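Local coordinates for protein naphthalene dioxygenase small subunit (Rhodococcus sp., PDB 2B1X) that forms the small (beta) subunit of a Rieske non-heme iron oxygenase that adds both atoms of dioxygen to naphthalene, probably as a structural partner of the large subunit, at residues 13-18 against 113-118; 17-22 against 97-102; 140-145 against 149-154. One frame throughout, in Å; residues are numbered along the deposited sequence.

Contact 1: residues 13-18 against 113-118; sequences REITEW and FKVTSN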
loop_
_atom_site.group_PDB
_atom_site.type_symbol
_atom_site.label_atom_id
_atom_site.label_comp_id
_atom_site.label_asym_id
_atom_site.label_seq_id
_atom_site.Cartn_x
_atom_site.Cartn_y
_atom_site.Cartn_z
ATOM N N ARG B 13 5.745 35.132 14.475
ATOM C CA ARG B 13 4.446 35.219 13.832
ATOM C C ARG B 13 4.594 35.508 12.340
ATOM O O ARG B 13 4.052 34.789 11.498
ATOM C CB ARG B 13 3.580 36.293 14.499
ATOM C CG ARG B 13 2.096 36.077 14.257
ATOM C CD ARG B 13 1.238 37.297 14.450
ATOM N NE ARG B 13 0.198 37.405 13.432
ATOM C CZ ARG B 13 -0.885 38.173 13.540
ATOM N NH1 ARG B 13 -1.084 38.903 14.628
ATOM N NH2 ARG B 13 -1.774 38.223 12.555
ATOM N N GLU B 14 5.341 36.554 12.028
ATOM C CA GLU B 14 5.556 36.965 10.659
ATOM C C GLU B 14 6.183 35.850 9.826
ATOM O O GLU B 14 5.732 35.581 8.709
ATOM C CB GLU B 14 6.417 38.232 10.610
ATOM C CG GLU B 14 5.709 39.480 11.117
ATOM C CD GLU B 14 6.558 40.740 10.992
ATOM O OE1 GLU B 14 7.718 40.654 10.493
ATOM O OE2 GLU B 14 6.060 41.831 11.392
ATOM N N ILE B 15 7.216 35.212 10.375
ATOM C CA ILE B 15 7.922 34.151 9.669
ATOM C C ILE B 15 6.998 32.954 9.464
ATOM O O ILE B 15 6.916 32.400 8.367
ATOM C CB ILE B 15 9.246 33.782 10.380
ATOM C CG1 ILE B 15 10.293 34.877 10.088
ATOM C CG2 ILE B 15 9.748 32.426 9.930
ATOM C CD1 ILE B 15 11.573 34.803 10.912
ATOM N N THR B 16 6.260 32.611 10.506
ATOM C CA THR B 16 5.314 31.504 10.429
ATOM C C THR B 16 4.265 31.800 9.353
ATOM O O THR B 16 4.036 30.968 8.485
ATOM C CB THR B 16 4.718 31.211 11.809
ATOM O OG1 THR B 16 5.789 30.862 12.701
ATOM C CG2 THR B 16 3.836 29.947 11.775
ATOM N N GLU B 17 3.711 33.018 9.364
ATOM C CA GLU B 17 2.730 33.420 8.365
ATOM C C GLU B 17 3.345 33.401 6.971
ATOM O O GLU B 17 2.687 33.021 6.009
ATOM C CB GLU B 17 2.082 34.771 8.710
ATOM C CG GLU B 17 1.085 34.612 9.876
ATOM C CD GLU B 17 0.270 35.857 10.223
ATOM O OE1 GLU B 17 0.688 37.005 9.897
ATOM O OE2 GLU B 17 -0.803 35.680 10.866
ATOM N N TRP B 18 4.614 33.793 6.866
ATOM C CA TRP B 18 5.306 33.780 5.580
ATOM C C TRP B 18 5.402 32.329 5.060
ATOM O O TRP B 18 5.133 32.053 3.889
ATOM C CB TRP B 18 6.681 34.436 5.722
ATOM C CG TRP B 18 7.402 34.668 4.421
ATOM C CD1 TRP B 18 7.462 35.847 3.705
ATOM C CD2 TRP B 18 8.182 33.714 3.692
ATOM N NE1 TRP B 18 8.230 35.668 2.578
ATOM C CE2 TRP B 18 8.681 34.370 2.545
ATOM C CE3 TRP B 18 8.515 32.363 3.893
ATOM C CZ2 TRP B 18 9.499 33.721 1.603
ATOM C CZ3 TRP B 18 9.312 31.712 2.953
ATOM C CH2 TRP B 18 9.798 32.399 1.820
ATOM N N PHE B 113 17.344 35.172 9.250
ATOM C CA PHE B 113 16.814 34.203 10.201
ATOM C C PHE B 113 16.980 32.758 9.705
ATOM O O PHE B 113 16.825 32.473 8.516
ATOM C CB PHE B 113 15.349 34.507 10.515
ATOM C CG PHE B 113 15.140 35.843 11.158
ATOM C CD1 PHE B 113 14.948 36.987 10.376
ATOM C CD2 PHE B 113 15.173 35.976 12.545
ATOM C CE1 PHE B 113 14.769 38.244 10.968
ATOM C CE2 PHE B 113 14.997 37.232 13.148
ATOM C CZ PHE B 113 14.796 38.367 12.354
ATOM N N LYS B 114 17.320 31.863 10.633
ATOM C CA LYS B 114 17.398 30.431 10.361
ATOM C C LYS B 114 16.065 29.787 10.749
ATOM O O LYS B 114 15.638 29.812 11.914
ATOM C CB LYS B 114 18.577 29.774 11.095
ATOM C CG LYS B 114 19.950 30.415 10.805
ATOM C CD LYS B 114 21.115 29.672 11.516
ATOM C CE LYS B 114 22.482 30.253 11.102
ATOM N NZ LYS B 114 23.557 29.923 12.106
ATOM N N VAL B 115 15.395 29.234 9.752
ATOM C CA VAL B 115 14.047 28.770 9.926
ATOM C C VAL B 115 14.000 27.304 9.527
ATOM O O VAL B 115 14.344 26.964 8.404
ATOM C CB VAL B 115 13.058 29.617 9.109
ATOM C CG1 VAL B 115 11.633 29.130 9.311
ATOM C CG2 VAL B 115 13.199 31.098 9.502
ATOM N N THR B 116 13.603 26.474 10.481
ATOM C CA THR B 116 13.548 25.015 10.334
ATOM C C THR B 116 12.110 24.518 10.525
ATOM O O THR B 116 11.468 24.817 11.536
ATOM C CB THR B 116 14.475 24.330 11.363
ATOM O OG1 THR B 116 15.769 24.939 11.328
ATOM C CG2 THR B 116 14.757 22.900 10.942
ATOM N N SER B 117 11.605 23.792 9.535
ATOM C CA SER B 117 10.253 23.230 9.641
ATOM C C SER B 117 10.186 21.785 9.188
ATOM O O SER B 117 10.978 21.370 8.342
ATOM C CB SER B 117 9.261 24.092 8.859
ATOM O OG SER B 117 9.742 24.409 7.556
ATOM N N ASN B 118 9.245 21.019 9.761
ATOM C CA ASN B 118 8.915 19.693 9.249
ATOM C C ASN B 118 7.935 19.796 8.089
ATOM O O ASN B 118 6.987 20.588 8.134
ATOM C CB ASN B 118 8.357 18.824 10.374
ATOM C CG ASN B 118 9.430 18.420 11.331
ATOM O OD1 ASN B 118 10.619 18.727 11.097
ATOM N ND2 ASN B 118 9.047 17.791 12.425
#
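I15 meets F113 and V115 with carbon alone, while the polar atom gripped twice, E17 OE2, belongs to an ion pair one helical turn long on another flank of the same helix. R13 NH2 donates to E17 OE2 at 3.2 Å, reaching the oxygen on its syn side somewhat out of the carboxylate plane, while that oxygen stays near the guanidinium plane; R13 NE adds a second, weak bond to it. R13 also packs on V12 of a neighbouring copy of this protein, so this flank faces a subunit boundary. On the side of the helix that faces the strand, I15 does all the touching, each branch with its own partner. Its CG1 lies beside the backbone N (chi1 -76°), and from there the chain runs extended to CD1, which sits 3.7 Å from F113 CG. That methyl makes an off-centre CH-pi contact with the ring, 4.2 Å from the F113 centroid and 29° off the normal. The other branch drops onto the next inward residue of the strand: I15 CG2 is 3.7 Å from V115 CG2 and 3.8 Å from V115 CG1, touching both prongs of the valine. F149 and V104, from two other strands, also pack on I15. With no hydrogen bond crossing between 13-18 and 113-118, the two are joined by buried apolar packing, and the R13-E17 ion pair takes no part in it.

Contact 2: residues 17-22 against 97-102; sequences EWLYME and HFVTNV
L19 makes the tight half of this contact and Y20 the wetter half. L19 CG lies beside the backbone N (chi1 -73°) and the chain then extends, carrying CD1 tip to tip against V102, 3.9 Å from CG1 and 4.0 Å from CG2 of that valine. V99 closes in less snugly, its CG1 4.5 Å from L19 CD1. Both valines point at the helix although they lie on either side of N101, where the chain turns a corner in a left-handed backbone conformation. V115, R138 and R154 also pack on L19.

One residue on, apolar packing gives way to a water-mediated link. The Y20 ring touches the strand with CE2, 3.8 Å from V99 O, and the hydroxyl goes through a water. Y20 OH is 2.7 Å from that water, which donates a short bond of 2.5 Å to V99 O. The tyrosine also packs on V102 of a neighbouring copy of this protein, so the water lies close to a subunit boundary. A long N-terminal helix laid against the concave face of a strongly curved sheet is the arrangement of the NTF2-like fold, to which this beta-subunit family belongs.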
loop_
_atom_site.group_PDB
_atom_site.type_symbol
_atom_site.label_atom_id
_atom_site.label_comp_id
_atom_site.label_asym_id
_atom_site.label_seq_id
_atom_site.Cartn_x
_atom_site.Cartn_y
_atom_site.Cartn_z
ATOM N N GLU B 17 3.711 33.018 9.364
ATOM C CA GLU B 17 2.730 33.420 8.365
ATOM C C GLU B 17 3.345 33.401 6.971
ATOM O O GLU B 17 2.687 33.021 6.009
ATOM C CB GLU B 17 2.082 34.771 8.710
ATOM C CG GLU B 17 1.085 34.612 9.876
ATOM C CD GLU B 17 0.270 35.857 10.223
ATOM O OE1 GLU B 17 0.688 37.005 9.897
ATOM O OE2 GLU B 17 -0.803 35.680 10.866
ATOM N N TRP B 18 4.614 33.793 6.866
ATOM C CA TRP B 18 5.306 33.780 5.580
ATOM C C TRP B 18 5.402 32.329 5.060
ATOM O O TRP B 18 5.133 32.053 3.889
ATOM C CB TRP B 18 6.681 34.436 5.722
ATOM C CG TRP B 18 7.402 34.668 4.421
ATOM C CD1 TRP B 18 7.462 35.847 3.705
ATOM C CD2 TRP B 18 8.182 33.714 3.692
ATOM N NE1 TRP B 18 8.230 35.668 2.578
ATOM C CE2 TRP B 18 8.681 34.370 2.545
ATOM C CE3 TRP B 18 8.515 32.363 3.893
ATOM C CZ2 TRP B 18 9.499 33.721 1.603
ATOM C CZ3 TRP B 18 9.312 31.712 2.953
ATOM C CH2 TRP B 18 9.798 32.399 1.820
ATOM N N LEU B 19 5.739 31.396 5.938
ATOM C CA LEU B 19 5.854 29.997 5.526
ATOM C C LEU B 19 4.526 29.434 5.047
ATOM O O LEU B 19 4.471 28.651 4.084
ATOM C CB LEU B 19 6.387 29.134 6.679
ATOM C CG LEU B 19 7.855 29.245 7.056
ATOM C CD1 LEU B 19 8.141 28.387 8.246
ATOM C CD2 LEU B 19 8.716 28.803 5.872
ATOM N N TYR B 20 3.443 29.824 5.714
ATOM C CA TYR B 20 2.138 29.285 5.341
ATOM C C TYR B 20 1.678 29.910 4.029
ATOM O O TYR B 20 1.037 29.249 3.230
ATOM C CB TYR B 20 1.099 29.496 6.447
ATOM C CG TYR B 20 1.380 28.799 7.754
ATOM C CD1 TYR B 20 0.716 29.194 8.906
ATOM C CD2 TYR B 20 2.249 27.687 7.843
ATOM C CE1 TYR B 20 0.916 28.569 10.114
ATOM C CE2 TYR B 20 2.457 27.021 9.084
ATOM C CZ TYR B 20 1.784 27.479 10.208
ATOM O OH TYR B 20 1.937 26.891 11.462
ATOM N N MET B 21 2.011 31.177 3.811
ATOM C CA MET B 21 1.726 31.856 2.536
ATOM C C MET B 21 2.519 31.224 1.380
ATOM O O MET B 21 2.025 31.092 0.260
ATOM C CB MET B 21 2.054 33.344 2.674
ATOM C CG MET B 21 2.014 34.187 1.364
ATOM S SD MET B 21 3.544 34.039 0.365
ATOM C CE MET B 21 4.784 34.923 1.387
ATOM N N GLU B 22 3.755 30.833 1.666
ATOM C CA GLU B 22 4.612 30.239 0.665
ATOM C C GLU B 22 4.037 28.899 0.233
ATOM O O GLU B 22 3.914 28.639 -0.958
ATOM C CB GLU B 22 6.025 30.028 1.219
ATOM C CG GLU B 22 7.033 29.645 0.139
ATOM C CD GLU B 22 8.078 28.627 0.594
ATOM O OE1 GLU B 22 8.240 28.413 1.818
ATOM O OE2 GLU B 22 8.778 28.058 -0.278
ATOM N N HIS B 97 1.315 20.909 1.140
ATOM C CA HIS B 97 2.475 21.112 1.962
ATOM C C HIS B 97 1.992 21.279 3.412
ATOM O O HIS B 97 1.509 22.352 3.779
ATOM C CB HIS B 97 3.223 22.402 1.537
ATOM C CG HIS B 97 3.976 22.295 0.235
ATOM N ND1 HIS B 97 3.346 22.073 -0.977
ATOM C CD2 HIS B 97 5.303 22.331 -0.035
ATOM C CE1 HIS B 97 4.252 22.014 -1.947
ATOM N NE2 HIS B 97 5.449 22.148 -1.399
ATOM N N PHE B 98 2.114 20.234 4.228
ATOM C CA PHE B 98 1.887 20.378 5.659
ATOM C C PHE B 98 3.211 20.805 6.296
ATOM O O PHE B 98 4.213 20.076 6.207
ATOM C CB PHE B 98 1.418 19.055 6.275
ATOM C CG PHE B 98 0.109 18.568 5.730
ATOM C CD1 PHE B 98 0.078 17.723 4.602
ATOM C CD2 PHE B 98 -1.088 18.988 6.295
ATOM C CE1 PHE B 98 -1.120 17.239 4.075
ATOM C CE2 PHE B 98 -2.325 18.513 5.762
ATOM C CZ PHE B 98 -2.340 17.651 4.653
ATOM N N VAL B 99 3.194 21.967 6.954
ATOM C CA VAL B 99 4.393 22.604 7.499
ATOM C C VAL B 99 4.136 22.679 9.016
ATOM O O VAL B 99 3.163 23.321 9.465
ATOM C CB VAL B 99 4.589 24.020 6.895
ATOM C CG1 VAL B 99 5.766 24.699 7.490
ATOM C CG2 VAL B 99 4.728 23.972 5.305
ATOM N N THR B 100 4.981 22.003 9.795
ATOM C CA THR B 100 4.777 21.916 11.233
ATOM C C THR B 100 6.088 22.027 11.939
ATOM O O THR B 100 7.155 22.014 11.292
ATOM C CB THR B 100 4.198 20.519 11.620
ATOM O OG1 THR B 100 5.255 19.549 11.538
ATOM C CG2 THR B 100 3.141 20.064 10.654
ATOM N N ASN B 101 6.030 22.058 13.277
ATOM C CA ASN B 101 7.250 22.100 14.088
ATOM C C ASN B 101 8.157 23.282 13.640
ATOM O O ASN B 101 9.349 23.093 13.417
ATOM C CB ASN B 101 8.058 20.795 13.941
ATOM C CG ASN B 101 7.378 19.569 14.546
ATOM O OD1 ASN B 101 7.944 18.910 15.451
ATOM N ND2 ASN B 101 6.209 19.228 14.044
ATOM N N VAL B 102 7.603 24.479 13.483
ATOM C CA VAL B 102 8.396 25.629 12.999
ATOM C C VAL B 102 9.346 26.141 14.078
ATOM O O VAL B 102 8.919 26.506 15.182
ATOM C CB VAL B 102 7.504 26.750 12.463
ATOM C CG1 VAL B 102 8.346 28.050 12.090
ATOM C CG2 VAL B 102 6.681 26.271 11.261
HETATM O O HOH W 1 1.434 24.298 11.059
#

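Contact 3: residues 140-145 against 149-154; sequences DVLRRA and FLMAKR
D140 and R154 run side by side, both projecting from the same face of the hairpin, and join side-on through two nitrogens. R154 NE donates to D140 OD1 at 2.8 Å and R154 NH2 to D140 OD2 at 2.7 Å. Both nitrogens keep the oxygens close to the guanidinium plane, yet they approach from above the carboxylate, the two planes being 48° apart. The arginine chain is extended until a bend at chi3 (-72°) swings the head back to the aspartate. M151 SD sits over the centre of one guanidinium face, and E22 takes NH1 in a second salt bridge.

Toward the hairpin end, R144 and F149 also lie alongside each other: R144 CG is 3.6 Å from F149 CE2, and NH1 of the same arginine is 3.6 Å from F149 CZ. The two flat groups are tilted by 34°. R143, bent at chi2 and chi3, lays one guanidinium face over A152 CB and sends its nitrogens to D41 and E112.

The backbones pair antiparallel, and R143 and L150 exchange two bonds. At V141 the pairing slips: its O accepts from A152 N at 2.9 Å and weakly from K153 N, with A152 in a nearly helical conformation. Two residues facing one make this a classic beta bulge in the hairpin of strands 132-145 and 148-158.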
loop_
_atom_site.group_PDB
_atom_site.type_symbol
_atom_site.label_atom_id
_atom_site.label_comp_id
_atom_site.label_asym_id
_atom_site.label_seq_id
_atom_site.Cartn_x
_atom_site.Cartn_y
_atom_site.Cartn_z
ATOM N N ASP B 140 16.043 26.630 6.265
ATOM C CA ASP B 140 16.007 27.816 5.411
ATOM C C ASP B 140 16.805 28.973 6.020
ATOM O O ASP B 140 17.019 29.059 7.242
ATOM C CB ASP B 140 14.580 28.343 5.168
ATOM C CG ASP B 140 13.620 27.292 4.636
ATOM O OD1 ASP B 140 14.064 26.231 4.104
ATOM O OD2 ASP B 140 12.368 27.435 4.737
ATOM N N VAL B 141 17.252 29.845 5.144
ATOM C CA VAL B 141 17.707 31.175 5.547
ATOM C C VAL B 141 16.740 32.158 4.901
ATOM O O VAL B 141 16.601 32.199 3.681
ATOM C CB VAL B 141 19.175 31.435 5.141
ATOM C CG1 VAL B 141 19.638 32.878 5.525
ATOM C CG2 VAL B 141 20.063 30.385 5.792
ATOM N N LEU B 142 16.044 32.905 5.747
ATOM C CA LEU B 142 15.170 33.990 5.303
ATOM C C LEU B 142 15.833 35.344 5.568
ATOM O O LEU B 142 16.489 35.526 6.597
ATOM C CB LEU B 142 13.838 33.916 6.041
ATOM C CG LEU B 142 12.645 33.210 5.394
ATOM C CD1 LEU B 142 13.003 32.118 4.364
ATOM C CD2 LEU B 142 11.715 32.696 6.474
ATOM N N ARG B 143 15.644 36.285 4.643
ATOM C CA ARG B 143 16.204 37.625 4.736
ATOM C C ARG B 143 15.082 38.644 4.723
ATOM O O ARG B 143 14.192 38.553 3.882
ATOM C CB ARG B 143 17.115 37.904 3.545
ATOM C CG ARG B 143 18.493 37.308 3.673
ATOM C CD ARG B 143 19.608 38.241 3.239
ATOM N NE ARG B 143 19.750 38.231 1.796
ATOM C CZ ARG B 143 20.584 37.462 1.103
ATOM N NH1 ARG B 143 21.403 36.618 1.707
ATOM N NH2 ARG B 143 20.602 37.561 -0.219
ATOM N N ARG B 144 15.127 39.616 5.637
ATOM C CA ARG B 144 14.179 40.735 5.617
ATOM C C ARG B 144 14.286 41.491 4.307
ATOM O O ARG B 144 15.376 41.687 3.791
ATOM C CB ARG B 144 14.424 41.702 6.780
ATOM C CG ARG B 144 13.792 41.275 8.088
ATOM C CD ARG B 144 13.526 42.428 9.041
ATOM N NE ARG B 144 13.520 42.005 10.443
ATOM C CZ ARG B 144 12.448 41.553 11.088
ATOM N NH1 ARG B 144 11.272 41.444 10.457
ATOM N NH2 ARG B 144 12.556 41.203 12.371
ATOM N N ALA B 145 13.143 41.875 3.759
ATOM C CA ALA B 145 13.085 42.644 2.518
ATOM C C ALA B 145 11.817 43.463 2.577
ATOM O O ALA B 145 10.715 42.919 2.537
ATOM C CB ALA B 145 13.087 41.725 1.296
ATOM N N PHE B 149 9.819 39.058 3.797
ATOM C CA PHE B 149 11.024 38.239 3.762
ATOM C C PHE B 149 11.237 37.657 2.380
ATOM O O PHE B 149 10.297 37.483 1.606
ATOM C CB PHE B 149 10.938 37.088 4.759
ATOM C CG PHE B 149 10.858 37.520 6.189
ATOM C CD1 PHE B 149 9.632 37.636 6.825
ATOM C CD2 PHE B 149 12.017 37.801 6.910
ATOM C CE1 PHE B 149 9.562 38.035 8.152
ATOM C CE2 PHE B 149 11.950 38.187 8.227
ATOM C CZ PHE B 149 10.719 38.312 8.847
ATOM N N LEU B 150 12.493 37.357 2.092
ATOM C CA LEU B 150 12.861 36.600 0.909
ATOM C C LEU B 150 13.677 35.408 1.346
ATOM O O LEU B 150 14.415 35.472 2.341
ATOM C CB LEU B 150 13.714 37.441 -0.032
ATOM C CG LEU B 150 13.134 38.156 -1.256
ATOM C CD1 LEU B 150 11.645 38.458 -1.163
ATOM C CD2 LEU B 150 13.932 39.426 -1.519
ATOM N N MET B 151 13.562 34.333 0.573
ATOM C CA MET B 151 14.307 33.124 0.847
ATOM C C MET B 151 15.630 33.133 0.106
ATOM O O MET B 151 15.667 33.115 -1.122
ATOM C CB MET B 151 13.500 31.891 0.445
ATOM C CG MET B 151 14.136 30.561 0.882
ATOM S SD MET B 151 12.967 29.235 0.731
ATOM C CE MET B 151 13.009 29.012 -1.111
ATOM N N ALA B 152 16.703 33.094 0.879
ATOM C CA ALA B 152 18.052 33.050 0.353
ATOM C C ALA B 152 18.552 31.631 0.205
ATOM O O ALA B 152 19.385 31.363 -0.652
ATOM C CB ALA B 152 19.004 33.844 1.253
ATOM N N LYS B 153 18.045 30.725 1.047
ATOM C CA LYS B 153 18.544 29.347 1.075
ATOM C C LYS B 153 17.487 28.389 1.582
ATOM O O LYS B 153 16.706 28.731 2.457
ATOM C CB LYS B 153 19.807 29.247 1.948
ATOM C CG LYS B 153 20.568 27.912 1.851
ATOM C CD LYS B 153 21.751 27.882 2.826
ATOM C CE LYS B 153 22.302 26.479 3.005
ATOM N NZ LYS B 153 23.153 26.050 1.854
ATOM N N ARG B 154 17.472 27.184 1.022
ATOM C CA ARG B 154 16.692 26.097 1.578
ATOM C C ARG B 154 17.401 24.783 1.298
ATOM O O ARG B 154 17.834 24.526 0.152
ATOM C CB ARG B 154 15.278 26.069 1.000
ATOM C CG ARG B 154 14.510 24.797 1.394
ATOM C CD ARG B 154 13.014 24.838 1.101
ATOM N NE ARG B 154 12.330 25.750 2.022
ATOM C CZ ARG B 154 11.185 26.354 1.750
ATOM N NH1 ARG B 154 10.626 26.183 0.563
ATOM N NH2 ARG B 154 10.626 27.153 2.648
#

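Contacts 1 and 2 are successive turns of helix 10-27 resting on neighbouring strands, their centres about 7 Å apart. They merge where V115 CG1 meets L19 CD1 at 3.7 Å. Contact 3 supplies the next part of the sheet: its centre lies about 10 Å from that of contact 1, and strand 112-124 pairs directly with strand 132-145, through backbone hydrogen bonds of V115 with D140 and F113 with L142. Contacts 2 and 3 have centres about 14 Å apart, and the E22-R154 bridge is where the helix turn of contact 2 meets contact 3. W18 packs against L142 and M151. In this enzyme family the metal centres belong to the large subunit.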